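Local coordinates for beta-ketoacyl synthase (PDB 4CW4), which condenses acetyl-CoA with malonyl-ACP to give acetoacetyl-ACP, the primer of fatty acid biosynthesis, and also accepts short acyl-CoAs such as butyryl-CoA and hexanoyl-CoA, at residues W466-V471 with L517-R522. Sequence-based numbering, arbitrary orientation.
Sequences WPVTAV and LSISNR
Trp-466 holds CG opposite its backbone N (chi1 -152°), while Leu-517, on the same face of the strand pair, holds CG beside its own (chi1 -51°). Leucine CD2 meets the rim of the indole, near the ring plane, 4.0 Å from Trp-466 CE3, and also lies against Trp-466 CB. The indole itself leads away from 517-522, packs on Val-436 and Ala-458, and gives its NE1 hydrogen to Ser-434 OG. On the same face Val-468 sets CB 3.9 Å from Ile-519 CG1, with its CG2 branch at a looser 4.3 Å from Leu-517 CB. Pro-467 and Ser-518 point to the other face.

Two backbone bonds join the parallel strands, and both involve Ser-518. Its N-H runs almost straight to Trp-466 O (2.8 Å), although it arrives well above the carbonyl plane; its own O accepts from Val-468 N at 3.0 Å, less straight and tilted from that plane. Ser-518 thus bridges Trp-466 and Val-468, the usual parallel pattern, with Pro-467 beside it in register. Pro-467 CA adds a CA-H...O contact to Ser-518 O (3.5 Å). Farther along the chains separate, and a water fills in between them, donating to Val-468 O at 2.7 Å and accepting from Ser-520 N. Beyond it, Ser-520 OG accepts the N-H of Arg-522 in an ST turn.

Strand 466-469 is held between 517-519 and 434-437, whose Val-436 makes backbone hydrogen bonds with both Pro-467 and Thr-469, while helix 444-461 covers Trp-466 and Leu-517. The side chain of Val-468 lies about 9 Å from that of His-439, a predicted active-site residue. Strand 517-519 thus adds a short parallel edge beside 466-469 in the C-terminal half of the thiolase-like fold of beta-ketoacyl synthases.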
ATOM      1  N   TRP A 466      11.404 -30.914 -12.847  1.00 12.86           N
ATOM      2  CA  TRP A 466      10.486 -30.156 -11.988  1.00 12.83           C
ATOM      3  C   TRP A 466       9.474 -29.458 -12.873  1.00 12.58           C
ATOM      4  O   TRP A 466       9.846 -28.591 -13.660  1.00 13.37           O
ATOM      5  CB  TRP A 466      11.239 -29.110 -11.189  1.00 12.50           C
ATOM      6  CG  TRP A 466      10.654 -28.701  -9.856  1.00 12.28           C
ATOM      7  CD1 TRP A 466       9.610 -29.257  -9.194  1.00 12.29           C
ATOM      8  CD2 TRP A 466      11.140 -27.641  -9.033  1.00 12.17           C
ATOM      9  NE1 TRP A 466       9.406 -28.604  -7.996  1.00 12.20           N
ATOM     10  CE2 TRP A 466      10.343 -27.610  -7.873  1.00 12.65           C
ATOM     11  CE3 TRP A 466      12.179 -26.721  -9.170  1.00 12.53           C
ATOM     12  CZ2 TRP A 466      10.556 -26.688  -6.842  1.00 13.36           C
ATOM     13  CZ3 TRP A 466      12.391 -25.804  -8.155  1.00 12.68           C
ATOM     14  CH2 TRP A 466      11.586 -25.802  -6.996  1.00 12.76           C
ATOM     15  N   PRO A 467       8.196 -29.825 -12.760  1.00 12.18           N
ATOM     16  CA  PRO A 467       7.246 -29.229 -13.701  1.00 11.97           C
ATOM     17  C   PRO A 467       7.003 -27.756 -13.411  1.00 11.41           C
ATOM     18  O   PRO A 467       6.789 -27.347 -12.253  1.00 11.61           O
ATOM     19  CB  PRO A 467       5.968 -30.057 -13.502  1.00 13.12           C
ATOM     20  CG  PRO A 467       6.443 -31.323 -12.840  1.00 12.28           C
ATOM     21  CD  PRO A 467       7.585 -30.914 -11.977  1.00 12.43           C
ATOM     22  N   VAL A 468       7.028 -26.977 -14.491  1.00 10.99           N
ATOM     23  CA  VAL A 468       6.856 -25.530 -14.443  1.00 11.02           C
ATOM     24  C   VAL A 468       5.696 -25.096 -15.339  1.00 10.91           C
ATOM     25  O   VAL A 468       5.575 -25.535 -16.484  1.00 12.11           O
ATOM     26  CB  VAL A 468       8.157 -24.806 -14.903  1.00 12.13           C
ATOM     27  CG1 VAL A 468       7.965 -23.294 -14.983  1.00 12.86           C
ATOM     28  CG2 VAL A 468       9.325 -25.147 -13.999  1.00 12.85           C
ATOM     29  N   THR A 469       4.852 -24.213 -14.816  1.00 10.04           N
ATOM     30  CA  THR A 469       3.766 -23.618 -15.575  1.00 10.26           C
ATOM     31  C   THR A 469       3.809 -22.098 -15.368  1.00  9.81           C
ATOM     32  O   THR A 469       4.437 -21.621 -14.427  1.00 10.78           O
ATOM     33  CB  THR A 469       2.414 -24.243 -15.169  1.00 11.85           C
ATOM     34  OG1 THR A 469       1.363 -23.784 -16.040  1.00 11.88           O
ATOM     35  CG2 THR A 469       2.062 -23.950 -13.717  1.00 11.60           C
ATOM     36  N   ALA A 470       3.183 -21.347 -16.278  1.00 10.12           N
ATOM     37  CA  ALA A 470       3.277 -19.884 -16.280  1.00 10.06           C
ATOM     38  C   ALA A 470       1.948 -19.237 -16.676  1.00  9.73           C
ATOM     39  O   ALA A 470       1.616 -19.119 -17.843  1.00  9.88           O
ATOM     40  CB  ALA A 470       4.397 -19.436 -17.206  1.00 10.50           C
ATOM     41  N   VAL A 471       1.176 -18.852 -15.667  1.00  8.94           N
ATOM     42  CA  VAL A 471      -0.189 -18.403 -15.892  1.00  8.51           C
ATOM     43  C   VAL A 471      -0.234 -17.116 -16.731  1.00  8.72           C
ATOM     44  O   VAL A 471      -1.223 -16.862 -17.417  1.00  8.92           O
ATOM     45  CB  VAL A 471      -0.936 -18.199 -14.555  1.00  9.64           C
ATOM     46  CG1 VAL A 471      -0.483 -16.897 -13.876  1.00 10.66           C
ATOM     47  CG2 VAL A 471      -2.448 -18.236 -14.760  1.00  9.28           C
ATOM     48  N   LEU A 517      14.461 -28.834 -14.979  1.00 12.45           N
ATOM     49  CA  LEU A 517      13.103 -28.313 -15.117  1.00 12.31           C
ATOM     50  C   LEU A 517      12.396 -28.948 -16.299  1.00 13.45           C
ATOM     51  O   LEU A 517      13.025 -29.278 -17.318  1.00 15.40           O
ATOM     52  CB  LEU A 517      13.104 -26.788 -15.324  1.00 12.95           C
ATOM     53  CG  LEU A 517      13.894 -25.926 -14.337  1.00 12.32           C
ATOM     54  CD1 LEU A 517      13.786 -24.450 -14.673  1.00 12.43           C
ATOM     55  CD2 LEU A 517      13.457 -26.164 -12.906  1.00 12.70           C
ATOM     56  N   SER A 518      11.082 -29.091 -16.162  1.00 13.03           N
ATOM     57  CA  SER A 518      10.241 -29.556 -17.255  1.00 13.63           C
ATOM     58  C   SER A 518       9.249 -28.460 -17.627  1.00 12.75           C
ATOM     59  O   SER A 518       8.228 -28.256 -16.946  1.00 13.39           O
ATOM     60  CB  SER A 518       9.493 -30.832 -16.881  1.00 15.32           C
ATOM     61  OG  SER A 518       8.564 -31.202 -17.891  1.00 17.63           O
ATOM     62  N   ILE A 519       9.589 -27.737 -18.688  1.00 12.86           N
ATOM     63  CA  ILE A 519       8.810 -26.602 -19.170  1.00 13.68           C
ATOM     64  C   ILE A 519       8.220 -26.976 -20.527  1.00 14.33           C
ATOM     65  O   ILE A 519       8.958 -27.168 -21.504  1.00 16.32           O
ATOM     66  CB  ILE A 519       9.684 -25.340 -19.360  1.00 13.77           C
ATOM     67  CG1 ILE A 519      10.427 -24.974 -18.067  1.00 14.24           C
ATOM     68  CG2 ILE A 519       8.810 -24.172 -19.771  1.00 14.95           C
ATOM     69  CD1 ILE A 519      11.541 -23.990 -18.253  1.00 16.05           C
ATOM     70  N   SER A 520       6.901 -27.120 -20.593  1.00 14.62           N
ATOM     71  CA  SER A 520       6.264 -27.608 -21.800  1.00 15.54           C
ATOM     72  C   SER A 520       5.286 -26.599 -22.382  1.00 14.12           C
ATOM     73  O   SER A 520       4.650 -25.841 -21.635  1.00 13.43           O
ATOM     74  CB  SER A 520       5.514 -28.894 -21.497  1.00 18.48           C
ATOM     75  OG  SER A 520       4.872 -29.374 -22.658  1.00 20.58           O
ATOM     76  N   ASN A 521       5.148 -26.636 -23.711  1.00 15.57           N
ATOM     77  CA  ASN A 521       4.180 -25.785 -24.396  1.00 15.63           C
ATOM     78  C   ASN A 521       2.842 -26.478 -24.603  1.00 16.60           C
ATOM     79  O   ASN A 521       1.945 -25.924 -25.248  1.00 17.44           O
ATOM     80  CB  ASN A 521       4.740 -25.196 -25.706  1.00 17.35           C
ATOM     81  CG  ASN A 521       4.903 -26.211 -26.807  1.00 20.45           C
ATOM     82  OD1 ASN A 521       4.801 -27.417 -26.605  1.00 21.50           O
ATOM     83  ND2 ASN A 521       5.183 -25.707 -28.003  1.00 22.23           N
ATOM     84  N   ARG A 522       2.717 -27.668 -24.008  1.00 16.23           N
ATOM     85  CA  ARG A 522       1.499 -28.483 -24.040  1.00 17.01           C
ATOM     86  C   ARG A 522       1.006 -28.736 -22.627  1.00 15.58           C
ATOM     87  O   ARG A 522       1.807 -28.815 -21.695  1.00 15.10           O
ATOM     88  CB  ARG A 522       1.745 -29.874 -24.698  1.00 20.52           C
ATOM     89  CG  ARG A 522       2.570 -29.863 -25.974  1.00 25.47           C
ATOM     90  CD  ARG A 522       1.741 -29.471 -27.181  1.00 30.39           C
ATOM     91  NE  ARG A 522       2.460 -29.714 -28.436  1.00 33.69           N
ATOM     92  CZ  ARG A 522       2.501 -28.876 -29.476  1.00 36.06           C
ATOM     93  NH1 ARG A 522       1.856 -27.713 -29.447  1.00 36.25           N
ATOM     94  NH2 ARG A 522       3.193 -29.209 -30.561  1.00 36.88           N
TER
HETATM   95  O   HOH W   1       5.066 -27.406 -18.357  1.00 16.64           O